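Local coordinates for putative glutathione-regulated potassium-efflux system protein KefB (Vibrio parahaemolyticus RIMD 2210633, PDB 3C85), which probably works as a cation:proton antiporter of the CPA2 family, its nucleotide-binding TrkA-N domain, the part described here, binding AMP, at residues Q33-G38 against E98-T103; L43-G48 against L67-R72; G53-L58 against G83-S88; G104-V109 against R129-Q134. All blocks are in the same frame, centred on the assembly; numbering follows the deposited sequence.

Contact 1. Residues Q33-G38 against E98-T103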
loop_
_atom_site.group_PDB
_atom_site.type_symbol
_atom_site.label_atom_id
_atom_site.label_comp_id
_atom_site.label_asym_id
_atom_site.label_seq_id
_atom_site.Cartn_x
_atom_site.Cartn_y
_atom_site.Cartn_z
ATOM N N GLN A 33 -25.386 16.482 20.202
ATOM C CA GLN A 33 -24.756 15.615 19.179
ATOM C C GLN A 33 -23.291 15.452 19.515
ATOM O O GLN A 33 -22.427 15.481 18.642
ATOM C CB GLN A 33 -24.923 16.214 17.794
ATOM C CG GLN A 33 -24.819 17.724 17.754
ATOM C CD GLN A 33 -25.314 18.279 16.426
ATOM O OE1 GLN A 33 -26.086 19.247 16.386
ATOM N NE2 GLN A 33 -24.881 17.660 15.329
ATOM N N LEU A 34 -23.013 15.290 20.798
ATOM C CA LEU A 34 -21.645 15.108 21.227
ATOM C C LEU A 34 -21.167 13.747 20.754
ATOM O O LEU A 34 -21.978 12.834 20.579
ATOM C CB LEU A 34 -21.526 15.273 22.743
ATOM C CG LEU A 34 -21.743 16.711 23.223
ATOM C CD1 LEU A 34 -21.659 16.810 24.744
ATOM C CD2 LEU A 34 -20.745 17.677 22.543
ATOM N N ILE A 35 -19.866 13.630 20.512
ATOM C CA ILE A 35 -19.246 12.374 20.113
ATOM C C ILE A 35 -18.353 11.881 21.225
ATOM O O ILE A 35 -17.334 12.502 21.550
ATOM C CB ILE A 35 -18.435 12.500 18.806
ATOM C CG1 ILE A 35 -19.368 12.863 17.655
ATOM C CG2 ILE A 35 -17.660 11.176 18.516
ATOM C CD1 ILE A 35 -18.653 13.438 16.420
ATOM N N ASN A 36 -18.765 10.756 21.797
ATOM C CA ASN A 36 -18.004 10.040 22.778
ATOM C C ASN A 36 -17.264 8.856 22.119
ATOM O O ASN A 36 -17.911 7.900 21.694
ATOM C CB ASN A 36 -18.968 9.579 23.878
ATOM C CG ASN A 36 -18.265 8.880 25.030
ATOM O OD1 ASN A 36 -17.068 8.639 25.004
ATOM N ND2 ASN A 36 -19.020 8.577 26.057
ATOM N N PRO A 37 -15.909 8.925 22.014
ATOM C CA PRO A 37 -15.166 7.893 21.291
ATOM C C PRO A 37 -15.004 6.647 22.155
ATOM O O PRO A 37 -14.442 5.668 21.711
ATOM C CB PRO A 37 -13.810 8.545 21.035
ATOM C CG PRO A 37 -13.657 9.528 22.192
ATOM C CD PRO A 37 -15.025 9.967 22.581
ATOM N N GLY A 38 -15.481 6.718 23.396
ATOM C CA GLY A 38 -15.617 5.552 24.228
ATOM C C GLY A 38 -14.255 4.984 24.517
ATOM O O GLY A 38 -13.360 5.725 24.910
ATOM N N GLU A 98 -15.424 20.088 17.728
ATOM C CA GLU A 98 -16.021 20.663 18.914
ATOM C C GLU A 98 -16.995 19.689 19.553
ATOM O O GLU A 98 -17.265 19.784 20.712
ATOM C CB GLU A 98 -16.693 21.995 18.599
ATOM C CG GLU A 98 -15.828 23.203 18.889
ATOM C CD GLU A 98 -15.832 23.562 20.351
ATOM O OE1 GLU A 98 -16.913 23.815 20.882
ATOM O OE2 GLU A 98 -14.760 23.574 20.980
ATOM N N ARG A 99 -17.479 18.741 18.776
ATOM C CA ARG A 99 -18.407 17.730 19.259
ATOM C C ARG A 99 -17.715 16.642 20.072
ATOM O O ARG A 99 -18.373 15.916 20.796
ATOM C CB ARG A 99 -19.173 17.106 18.092
ATOM C CG ARG A 99 -20.128 18.065 17.352
ATOM C CD ARG A 99 -20.556 17.474 16.023
ATOM N NE ARG A 99 -21.364 16.260 16.197
ATOM C CZ ARG A 99 -21.600 15.353 15.246
ATOM N NH1 ARG A 99 -21.097 15.514 14.034
ATOM N NH2 ARG A 99 -22.344 14.280 15.512
ATOM N N ILE A 100 -16.395 16.530 19.960
ATOM C CA ILE A 100 -15.670 15.366 20.496
ATOM C C ILE A 100 -15.224 15.533 21.953
ATOM O O ILE A 100 -14.509 16.474 22.299
ATOM C CB ILE A 100 -14.494 14.922 19.576
ATOM C CG1 ILE A 100 -15.039 14.475 18.212
ATOM C CG2 ILE A 100 -13.703 13.791 20.221
ATOM C CD1 ILE A 100 -13.982 14.133 17.188
ATOM N N LEU A 101 -15.617 14.588 22.774
ATOM C CA LEU A 101 -15.292 14.577 24.181
ATOM C C LEU A 101 -13.813 14.474 24.476
ATOM O O LEU A 101 -13.159 13.576 24.012
ATOM C CB LEU A 101 -15.995 13.422 24.859
ATOM C CG LEU A 101 -17.518 13.410 24.921
ATOM C CD1 LEU A 101 -18.129 13.780 23.609
ATOM C CD2 LEU A 101 -18.134 12.184 25.489
ATOM N N ASP A 102 -13.310 15.385 25.288
ATOM C CA ASP A 102 -11.919 15.377 25.691
ATOM C C ASP A 102 -11.512 14.172 26.487
ATOM O O ASP A 102 -10.365 13.860 26.572
ATOM C CB ASP A 102 -11.524 16.670 26.409
ATOM C CG ASP A 102 -11.434 17.844 25.477
ATOM O OD1 ASP A 102 -11.436 17.655 24.244
ATOM O OD2 ASP A 102 -11.345 18.971 25.988
ATOM N N THR A 103 -12.479 13.493 27.066
ATOM C CA THR A 103 -12.221 12.253 27.763
ATOM C C THR A 103 -12.068 11.195 26.705
ATOM O O THR A 103 -12.848 11.146 25.787
ATOM C CB THR A 103 -13.370 11.875 28.735
ATOM O OG1 THR A 103 -14.582 11.697 28.005
ATOM C CG2 THR A 103 -13.592 12.958 29.751
#
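The guanidinium group of R99 lies between two side chains of the opposite segment, with I35 CD1 over the centre of one face and Q33 NE2 over the other, nearer the rim. I35 CD1 stands 3.7 Å from R99 CZ. On the other side the amide of Q33 is turned 71° from the guanidinium plane, so the two flat groups meet at a steep angle and do not stack. The rotation of the arginine is set by a hydrogen bond in both planes at once: R99 NE gives a nearly straight bond of 2.8 Å to Q33 O, lying in the carbonyl plane and only 4° out of the guanidinium plane, while R99 NH2 adds a weak one to the same oxygen. A bend at chi3 (65°) turns the tip of R99 back onto that carbonyl. Next to it the backbones join in a single bridge between I35 and I100, where I35 N donates to R99 O at 2.7 Å. I35 CB rests on I100 CG1 at 4.0 Å, and P37 CD approaches L101 CB in a looser apolar contact at 4.3 Å. Farther on, N36 OD1 accepts from G38 N, an Asx turn that bends the chain at P37. P37 CG packs near T103 O. The two segments are loops at the surface: 33-38 is the lead-in to strand 42-45, whereas the loop 98-103 carries the chain from helix 94-98 toward strand 108-111, so their contact ties together the approaches to two neighbouring strands of the central sheet.

Contact 2. Residues L43-G48 against L67-R72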
loop_
_atom_site.group_PDB
_atom_site.type_symbol
_atom_site.label_atom_id
_atom_site.label_comp_id
_atom_site.label_asym_id
_atom_site.label_seq_id
_atom_site.Cartn_x
_atom_site.Cartn_y
_atom_site.Cartn_z
ATOM N N LEU A 43 -7.942 6.655 16.353
ATOM C CA LEU A 43 -8.913 7.376 15.548
ATOM C C LEU A 43 -8.418 7.286 14.109
ATOM O O LEU A 43 -7.259 7.631 13.839
ATOM C CB LEU A 43 -8.946 8.824 15.978
ATOM C CG LEU A 43 -10.084 9.761 15.696
ATOM C CD1 LEU A 43 -11.471 9.181 16.059
ATOM C CD2 LEU A 43 -9.797 10.978 16.592
ATOM N N ILE A 44 -9.247 6.786 13.193
ATOM C CA ILE A 44 -8.817 6.690 11.772
ATOM C C ILE A 44 -9.615 7.715 10.971
ATOM O O ILE A 44 -10.802 7.612 10.822
ATOM C CB ILE A 44 -8.993 5.278 11.197
ATOM C CG1 ILE A 44 -8.214 4.276 12.091
ATOM C CG2 ILE A 44 -8.527 5.226 9.716
ATOM C CD1 ILE A 44 -8.377 2.847 11.646
ATOM N N LEU A 45 -8.963 8.751 10.502
ATOM C CA LEU A 45 -9.702 9.802 9.825
ATOM C C LEU A 45 -9.717 9.492 8.323
ATOM O O LEU A 45 -8.694 9.671 7.635
ATOM C CB LEU A 45 -9.018 11.138 10.092
ATOM C CG LEU A 45 -8.918 11.544 11.586
ATOM C CD1 LEU A 45 -8.191 12.884 11.706
ATOM C CD2 LEU A 45 -10.324 11.651 12.170
ATOM N N GLY A 46 -10.862 9.054 7.806
ATOM C CA GLY A 46 -10.963 8.736 6.368
ATOM C C GLY A 46 -11.107 7.241 6.371
ATOM O O GLY A 46 -10.211 6.554 6.857
HETATM N N MSE A 47 -12.236 6.737 5.866
HETATM C CA MSE A 47 -12.441 5.288 5.761
HETATM C C MSE A 47 -12.734 4.868 4.324
HETATM O O MSE A 47 -13.656 4.065 4.058
HETATM C CB MSE A 47 -13.560 4.813 6.728
HETATM C CG MSE A 47 -13.164 4.893 8.148
HETATM SE SE MSE A 47 -11.816 3.613 8.702
HETATM C CE MSE A 47 -12.814 1.957 8.373
ATOM N N GLY A 48 -11.955 5.427 3.403
ATOM C CA GLY A 48 -11.886 4.958 1.991
ATOM C C GLY A 48 -11.051 3.698 2.109
ATOM O O GLY A 48 -10.904 3.182 3.218
ATOM N N LEU A 67 -11.794 3.742 15.957
ATOM C CA LEU A 67 -12.991 4.487 15.559
ATOM C C LEU A 67 -12.672 5.208 14.239
ATOM O O LEU A 67 -11.751 6.009 14.176
ATOM C CB LEU A 67 -13.367 5.514 16.635
ATOM C CG LEU A 67 -14.540 6.429 16.255
ATOM C CD1 LEU A 67 -15.858 5.617 16.049
ATOM C CD2 LEU A 67 -14.743 7.538 17.342
ATOM N N GLY A 68 -13.443 4.912 13.192
ATOM C CA GLY A 68 -13.250 5.527 11.883
ATOM C C GLY A 68 -14.165 6.725 11.782
ATOM O O GLY A 68 -15.268 6.698 12.305
ATOM N N ILE A 69 -13.668 7.791 11.154
ATOM C CA ILE A 69 -14.440 8.999 10.864
ATOM C C ILE A 69 -14.478 9.121 9.341
ATOM O O ILE A 69 -13.429 9.049 8.679
ATOM C CB ILE A 69 -13.771 10.280 11.489
ATOM C CG1 ILE A 69 -13.445 10.067 12.985
ATOM C CG2 ILE A 69 -14.585 11.557 11.138
ATOM C CD1 ILE A 69 -14.594 9.653 13.881
ATOM N N GLU A 70 -15.678 9.274 8.782
ATOM C CA GLU A 70 -15.880 9.213 7.335
ATOM C C GLU A 70 -16.908 10.269 6.868
ATOM O O GLU A 70 -18.012 10.351 7.411
ATOM C CB GLU A 70 -16.332 7.783 6.993
ATOM C CG GLU A 70 -16.745 7.550 5.526
ATOM C CD GLU A 70 -15.715 8.029 4.543
ATOM O OE1 GLU A 70 -14.554 7.578 4.654
ATOM O OE2 GLU A 70 -16.053 8.866 3.668
ATOM N N ILE A 71 -16.534 11.099 5.904
ATOM C CA ILE A 71 -17.413 12.183 5.448
ATOM C C ILE A 71 -18.657 11.695 4.688
ATOM O O ILE A 71 -19.723 12.343 4.725
ATOM C CB ILE A 71 -16.651 13.254 4.642
ATOM C CG1 ILE A 71 -17.390 14.603 4.727
ATOM C CG2 ILE A 71 -16.348 12.764 3.205
ATOM C CD1 ILE A 71 -16.619 15.819 4.142
ATOM N N ARG A 72 -18.525 10.546 4.027
ATOM C CA ARG A 72 -19.639 9.958 3.247
ATOM C C ARG A 72 -20.585 9.179 4.157
ATOM O O ARG A 72 -20.252 8.074 4.621
ATOM C CB ARG A 72 -19.121 9.014 2.148
ATOM C CG ARG A 72 -18.127 9.609 1.099
ATOM C CD ARG A 72 -17.398 8.493 0.333
ATOM N NE ARG A 72 -16.423 7.809 1.202
ATOM C CZ ARG A 72 -16.011 6.545 1.064
ATOM N NH1 ARG A 72 -16.455 5.766 0.079
ATOM N NH2 ARG A 72 -15.153 6.044 1.931
#
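Strands 43-45 and 67-70 run parallel, their axes 4.7 Å apart at closest approach and with 21° between their directions, in register L43 with L67, I44 with G68 and L45 with I69. Three backbone bonds join them: I44 N to L67 O (2.8 Å), I69 N to I44 O, and G46 N to I69 O. L43, L45, L67 and I69 share one face of the sheet, where I69 CG1 is the meeting point: L45 CD2 lies alongside it at 3.6 Å and L43 CD1 comes across at an angle. On the other face, beside G68, the selenomethionine M47 lays CG 3.8 Å from G68 CA. At the end of strand 67-70 the carboxylate of E70 takes over. E70 OE1 receives M47 N at 2.7 Å, nearly in line with its C-O bond, and also R72 NH2. E70 OE2 takes R72 NE at 2.7 Å, in a salt bridge, from above the carboxylate plane, and the R72 backbone N on its anti side. Four donors thus fix the group, and the bend at chi2 (51°) turns E70 toward the 46-48 turn. The nearby arginine probably favours its charged form. E70 and R72 are residues of the AMP site, although no AMP is bound here. A glycine-bearing turn after the first strand (G46, G48) and an acidic residue ending the second are characteristic of the beta-alpha-beta unit of a Rossmann-type nucleotide-binding fold.

Contact 3. Residues G53-L58 against G83-S88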
loop_
_atom_site.group_PDB
_atom_site.type_symbol
_atom_site.label_atom_id
_atom_site.label_comp_id
_atom_site.label_asym_id
_atom_site.label_seq_id
_atom_site.Cartn_x
_atom_site.Cartn_y
_atom_site.Cartn_z
ATOM N N GLY A 53 -8.298 -0.651 5.102
ATOM C CA GLY A 53 -7.250 -1.636 5.275
ATOM C C GLY A 53 -6.508 -1.499 6.581
ATOM O O GLY A 53 -6.138 -2.496 7.206
ATOM N N ALA A 54 -6.261 -0.264 6.992
ATOM C CA ALA A 54 -5.634 -0.034 8.291
ATOM C C ALA A 54 -6.526 -0.508 9.455
ATOM O O ALA A 54 -6.074 -1.234 10.393
ATOM C CB ALA A 54 -5.270 1.485 8.433
ATOM N N TYR A 55 -7.790 -0.115 9.401
ATOM C CA TYR A 55 -8.784 -0.524 10.430
ATOM C C TYR A 55 -8.775 -2.047 10.578
ATOM O O TYR A 55 -8.678 -2.592 11.682
ATOM C CB TYR A 55 -10.194 -0.076 9.993
ATOM C CG TYR A 55 -11.278 -0.351 11.020
ATOM C CD1 TYR A 55 -11.818 0.676 11.794
ATOM C CD2 TYR A 55 -11.737 -1.675 11.245
ATOM C CE1 TYR A 55 -12.823 0.384 12.752
ATOM C CE2 TYR A 55 -12.684 -1.959 12.172
ATOM C CZ TYR A 55 -13.218 -0.950 12.943
ATOM O OH TYR A 55 -14.182 -1.310 13.865
ATOM N N ASP A 56 -8.865 -2.739 9.441
ATOM C CA ASP A 56 -8.960 -4.197 9.442
ATOM C C ASP A 56 -7.664 -4.880 9.893
ATOM O O ASP A 56 -7.689 -5.893 10.619
ATOM C CB ASP A 56 -9.360 -4.650 8.060
ATOM C CG ASP A 56 -10.829 -4.468 7.802
ATOM O OD1 ASP A 56 -11.560 -3.940 8.686
ATOM O OD2 ASP A 56 -11.252 -4.829 6.692
ATOM N N GLU A 57 -6.533 -4.332 9.462
ATOM C CA GLU A 57 -5.220 -4.813 9.909
ATOM C C GLU A 57 -4.997 -4.641 11.437
ATOM O O GLU A 57 -4.534 -5.559 12.118
ATOM C CB GLU A 57 -4.130 -4.123 9.092
ATOM C CG GLU A 57 -2.708 -4.470 9.500
ATOM C CD GLU A 57 -2.331 -5.885 9.122
ATOM O OE1 GLU A 57 -2.964 -6.472 8.206
ATOM O OE2 GLU A 57 -1.396 -6.414 9.738
ATOM N N LEU A 58 -5.343 -3.482 11.971
ATOM C CA LEU A 58 -5.358 -3.292 13.432
ATOM C C LEU A 58 -6.355 -4.215 14.137
ATOM O O LEU A 58 -6.039 -4.754 15.209
ATOM C CB LEU A 58 -5.681 -1.827 13.796
ATOM C CG LEU A 58 -4.671 -0.767 13.337
ATOM C CD1 LEU A 58 -5.233 0.655 13.425
ATOM C CD2 LEU A 58 -3.358 -0.911 14.129
ATOM N N GLY A 83 -19.995 -4.205 10.568
ATOM C CA GLY A 83 -19.476 -4.431 11.925
ATOM C C GLY A 83 -18.384 -3.462 12.373
ATOM O O GLY A 83 -17.894 -3.558 13.510
ATOM N N ARG A 84 -18.006 -2.515 11.507
ATOM C CA ARG A 84 -16.945 -1.554 11.831
ATOM C C ARG A 84 -17.495 -0.335 12.616
ATOM O O ARG A 84 -18.615 0.103 12.367
ATOM C CB ARG A 84 -16.249 -1.081 10.563
ATOM C CG ARG A 84 -15.490 -2.159 9.801
ATOM C CD ARG A 84 -14.587 -1.512 8.741
ATOM N NE ARG A 84 -14.024 -2.553 7.897
ATOM C CZ ARG A 84 -14.605 -3.012 6.795
ATOM N NH1 ARG A 84 -15.749 -2.494 6.377
ATOM N NH2 ARG A 84 -14.036 -3.995 6.107
ATOM N N ASN A 85 -16.730 0.166 13.594
ATOM C CA ASN A 85 -17.150 1.378 14.328
ATOM C C ASN A 85 -16.742 2.577 13.517
ATOM O O ASN A 85 -15.582 3.012 13.571
ATOM C CB ASN A 85 -16.572 1.468 15.747
ATOM C CG ASN A 85 -17.189 0.454 16.703
ATOM O OD1 ASN A 85 -18.064 -0.326 16.325
ATOM N ND2 ASN A 85 -16.715 0.448 17.940
ATOM N N VAL A 86 -17.689 3.093 12.743
ATOM C CA VAL A 86 -17.425 4.230 11.879
ATOM C C VAL A 86 -18.566 5.234 12.034
ATOM O O VAL A 86 -19.734 4.860 12.007
ATOM C CB VAL A 86 -17.258 3.808 10.384
ATOM C CG1 VAL A 86 -17.073 5.055 9.482
ATOM C CG2 VAL A 86 -16.040 2.907 10.250
ATOM N N ILE A 87 -18.223 6.487 12.260
ATOM C CA ILE A 87 -19.233 7.517 12.379
ATOM C C ILE A 87 -19.024 8.536 11.275
ATOM O O ILE A 87 -17.901 8.685 10.755
ATOM C CB ILE A 87 -19.239 8.160 13.801
ATOM C CG1 ILE A 87 -17.893 8.817 14.128
ATOM C CG2 ILE A 87 -19.588 7.091 14.879
ATOM C CD1 ILE A 87 -17.960 9.684 15.392
ATOM N N SER A 88 -20.094 9.206 10.860
ATOM C CA SER A 88 -19.912 10.182 9.804
ATOM C C SER A 88 -19.464 11.531 10.371
ATOM O O SER A 88 -19.824 11.894 11.496
ATOM C CB SER A 88 -21.180 10.317 8.966
ATOM O OG SER A 88 -22.206 10.796 9.794
#
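Within the Rossmann-type fold of the TrkA-N domain, helix 49-62, the crossover between the first two strands, here meets the turn leading into edge strand 86-88. That turn starts at G83, the positive-phi residue of a Schellman motif closing helix 73-81. R84, which follows it, reaches across to helix 49-62 and forms a bidentate salt bridge with D56 through NE and NH2. R84 NE meets D56 OD1 at 2.9 Å, and R84 NH2 meets D56 OD2 at 3.0 Å on its syn lone pair. Both oxygens lie close to the guanidinium plane, and the two charged groups are only 25° from coplanar. A second acid, E82, pairs with R84 NH1, so the guanidinium is shared between two carboxylates. The straight aliphatic part of the arginine crosses the ring of Y55 on its way: R84 CD sits over one ring face, 4.1 Å from the centroid, a CH-pi contact, while R84 CG is 3.7 Å from Y55 CE2. The guanidinium itself does not stack, since its plane stands 84° from the ring. Helix residue E57 leads to the second subunit, where R169 of that chain forms a salt bridge with it. A chi1 of -176° swings the Y55 ring away from its own backbone N and across to the turn, where Y55 OH accepts a nearly straight hydrogen bond of 3.0 Å from N85 N.

Contact 4. Residues G104-V109 against R129-Q134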
loop_
_atom_site.group_PDB
_atom_site.type_symbol
_atom_site.label_atom_id
_atom_site.label_comp_id
_atom_site.label_asym_id
_atom_site.label_seq_id
_atom_site.Cartn_x
_atom_site.Cartn_y
_atom_site.Cartn_z
ATOM N N GLY A 104 -11.048 10.368 26.833
ATOM C CA GLY A 104 -10.680 9.455 25.770
ATOM C C GLY A 104 -9.302 8.806 25.915
ATOM O O GLY A 104 -8.290 9.383 26.272
ATOM N N HIS A 105 -9.286 7.558 25.566
ATOM C CA HIS A 105 -8.083 6.853 25.529
ATOM C C HIS A 105 -7.339 6.940 24.179
ATOM O O HIS A 105 -6.567 6.077 23.931
ATOM C CB HIS A 105 -8.456 5.428 25.829
ATOM C CG HIS A 105 -9.480 5.300 26.888
ATOM N ND1 HIS A 105 -9.314 4.483 27.975
ATOM C CD2 HIS A 105 -10.683 5.887 27.036
ATOM C CE1 HIS A 105 -10.377 4.567 28.749
ATOM N NE2 HIS A 105 -11.221 5.418 28.204
ATOM N N VAL A 106 -7.558 7.964 23.341
ATOM C CA VAL A 106 -6.963 7.913 21.961
ATOM C C VAL A 106 -5.461 8.152 22.008
ATOM O O VAL A 106 -5.038 9.235 22.427
ATOM C CB VAL A 106 -7.629 8.944 20.993
ATOM C CG1 VAL A 106 -6.895 9.010 19.615
ATOM C CG2 VAL A 106 -9.060 8.591 20.735
ATOM N N LYS A 107 -4.669 7.155 21.589
ATOM C CA LYS A 107 -3.187 7.170 21.669
ATOM C C LYS A 107 -2.554 7.322 20.305
ATOM O O LYS A 107 -1.358 7.632 20.192
ATOM C CB LYS A 107 -2.636 5.850 22.248
ATOM C CG LYS A 107 -2.973 5.613 23.675
ATOM C CD LYS A 107 -2.386 4.316 24.160
ATOM C CE LYS A 107 -2.771 4.112 25.624
ATOM N NZ LYS A 107 -2.216 2.824 26.138
ATOM N N LEU A 108 -3.362 7.071 19.274
ATOM C CA LEU A 108 -2.916 7.110 17.897
ATOM C C LEU A 108 -3.999 7.623 16.958
ATOM O O LEU A 108 -5.167 7.192 17.012
ATOM C CB LEU A 108 -2.420 5.727 17.470
ATOM C CG LEU A 108 -1.979 5.612 15.999
ATOM C CD1 LEU A 108 -0.711 6.491 15.702
ATOM C CD2 LEU A 108 -1.786 4.120 15.604
ATOM N N VAL A 109 -3.631 8.598 16.136
ATOM C CA VAL A 109 -4.507 9.065 15.082
ATOM C C VAL A 109 -3.851 8.717 13.734
ATOM O O VAL A 109 -2.662 9.017 13.531
ATOM C CB VAL A 109 -4.786 10.587 15.156
ATOM C CG1 VAL A 109 -5.684 10.990 13.972
ATOM C CG2 VAL A 109 -5.421 10.973 16.500
ATOM N N ARG A 129 -6.691 21.421 19.585
ATOM C CA ARG A 129 -7.333 20.806 20.755
ATOM C C ARG A 129 -6.310 20.168 21.693
ATOM O O ARG A 129 -6.694 19.452 22.605
ATOM C CB ARG A 129 -8.360 19.747 20.333
ATOM C CG ARG A 129 -9.768 20.293 20.100
ATOM C CD ARG A 129 -9.915 20.845 18.705
ATOM N NE ARG A 129 -11.098 21.696 18.538
ATOM C CZ ARG A 129 -11.423 22.247 17.367
ATOM N NH1 ARG A 129 -10.651 22.013 16.303
ATOM N NH2 ARG A 129 -12.510 23.005 17.252
ATOM N N ASN A 130 -5.025 20.413 21.446
ATOM C CA ASN A 130 -3.919 19.920 22.294
ATOM C C ASN A 130 -3.782 18.409 22.516
ATOM O O ASN A 130 -3.334 17.974 23.571
ATOM C CB ASN A 130 -3.893 20.644 23.656
ATOM C CG ASN A 130 -3.547 22.105 23.523
ATOM O OD1 ASN A 130 -4.404 22.975 23.686
ATOM N ND2 ASN A 130 -2.286 22.386 23.202
ATOM N N TYR A 131 -4.094 17.618 21.470
ATOM C CA TYR A 131 -3.985 16.140 21.428
ATOM C C TYR A 131 -2.587 15.731 21.764
ATOM O O TYR A 131 -1.661 16.265 21.253
ATOM C CB TYR A 131 -4.365 15.540 20.041
ATOM C CG TYR A 131 -4.003 14.050 19.813
ATOM C CD1 TYR A 131 -4.633 13.035 20.515
ATOM C CD2 TYR A 131 -3.045 13.671 18.896
ATOM C CE1 TYR A 131 -4.298 11.690 20.319
ATOM C CE2 TYR A 131 -2.716 12.339 18.685
ATOM C CZ TYR A 131 -3.337 11.353 19.393
ATOM O OH TYR A 131 -3.007 10.052 19.191
ATOM N N LYS A 132 -2.458 14.780 22.647
ATOM C CA LYS A 132 -1.144 14.373 23.045
ATOM C C LYS A 132 -0.632 13.085 22.476
ATOM O O LYS A 132 0.538 12.834 22.591
ATOM C CB LYS A 132 -0.980 14.378 24.556
ATOM C CG LYS A 132 -1.037 15.787 25.178
ATOM C CD LYS A 132 -0.860 15.762 26.657
ATOM C CE LYS A 132 -0.932 17.138 27.236
ATOM N NZ LYS A 132 -0.772 17.178 28.730
ATOM N N GLY A 133 -1.464 12.258 21.875
ATOM C CA GLY A 133 -0.794 11.061 21.469
ATOM C C GLY A 133 -0.026 11.225 20.184
ATOM O O GLY A 133 0.418 12.282 19.846
ATOM N N GLN A 134 0.110 10.120 19.490
ATOM C CA GLN A 134 0.906 10.050 18.288
ATOM C C GLN A 134 0.018 10.192 17.062
ATOM O O GLN A 134 -1.147 9.986 17.125
ATOM C CB GLN A 134 1.709 8.761 18.275
ATOM C CG GLN A 134 2.602 8.574 19.491
ATOM C CD GLN A 134 3.504 7.408 19.402
ATOM O OE1 GLN A 134 4.671 7.563 19.166
ATOM N NE2 GLN A 134 2.985 6.251 19.589
#
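L108 and Q134 pair as a parallel bridge, CA atoms 4.8 Å apart, at the start of neighbouring strands 108-111 and 134-139 of the Rossmann-type sheet. Q134 N donates to K107 O and V109 N to Q134 O, each at 3.0 Å. The tyrosine of the loop between helix 116-128 and strand 134-139, Y131, packs against this bridge. V109 CG2 lies over one face of its ring, offset toward the rim and 4.0 Å from the centroid, a CH-pi contact. The backbone nitrogen of G133 covers the opposite face, so the ring is held between its own loop and the valine. V106 O approaches Y131 CE1 near the ring plane, at the edge, and the V106 side chain crosses that of Y131 at about a right angle, V106 CG1 3.8 Å from Y131 CE1. Next along the chain, K107 carries its amine to Q178 O of the second subunit, while F179 of that subunit packs on K107 and L108. The chi1 of Y131 (168°) places its ring opposite the backbone N, the phenol runs back beside the bridge, and Y131 OH donates to Q134 O at 2.8 Å, the oxygen that also accepts from V109 N.

In the fold
Contact 2 is the buried core of the set, a parallel strand pair held by backbone bonds and branched aliphatic chains, with a carboxylate and arginine of the AMP site at one end. Contacts 1 and 3 lie at the surface and rely on arginines, one bonded to a backbone carbonyl and the other to carboxylates; contact 4 is partly buried and turns on a tyrosine. Contacts 2, 3 and 4 reach the same sheet: G68 of contact 2 bonds to N85 and I87 of contact 3, and L43 to L108 of contact 4. Contact 1 closes a chain loop enclosing contacts 2 and 3, packing I35 on I87 and P37 on L67. Contacts 3 and 4 both touch the second subunit, whereas contacts 1 and 2 do not.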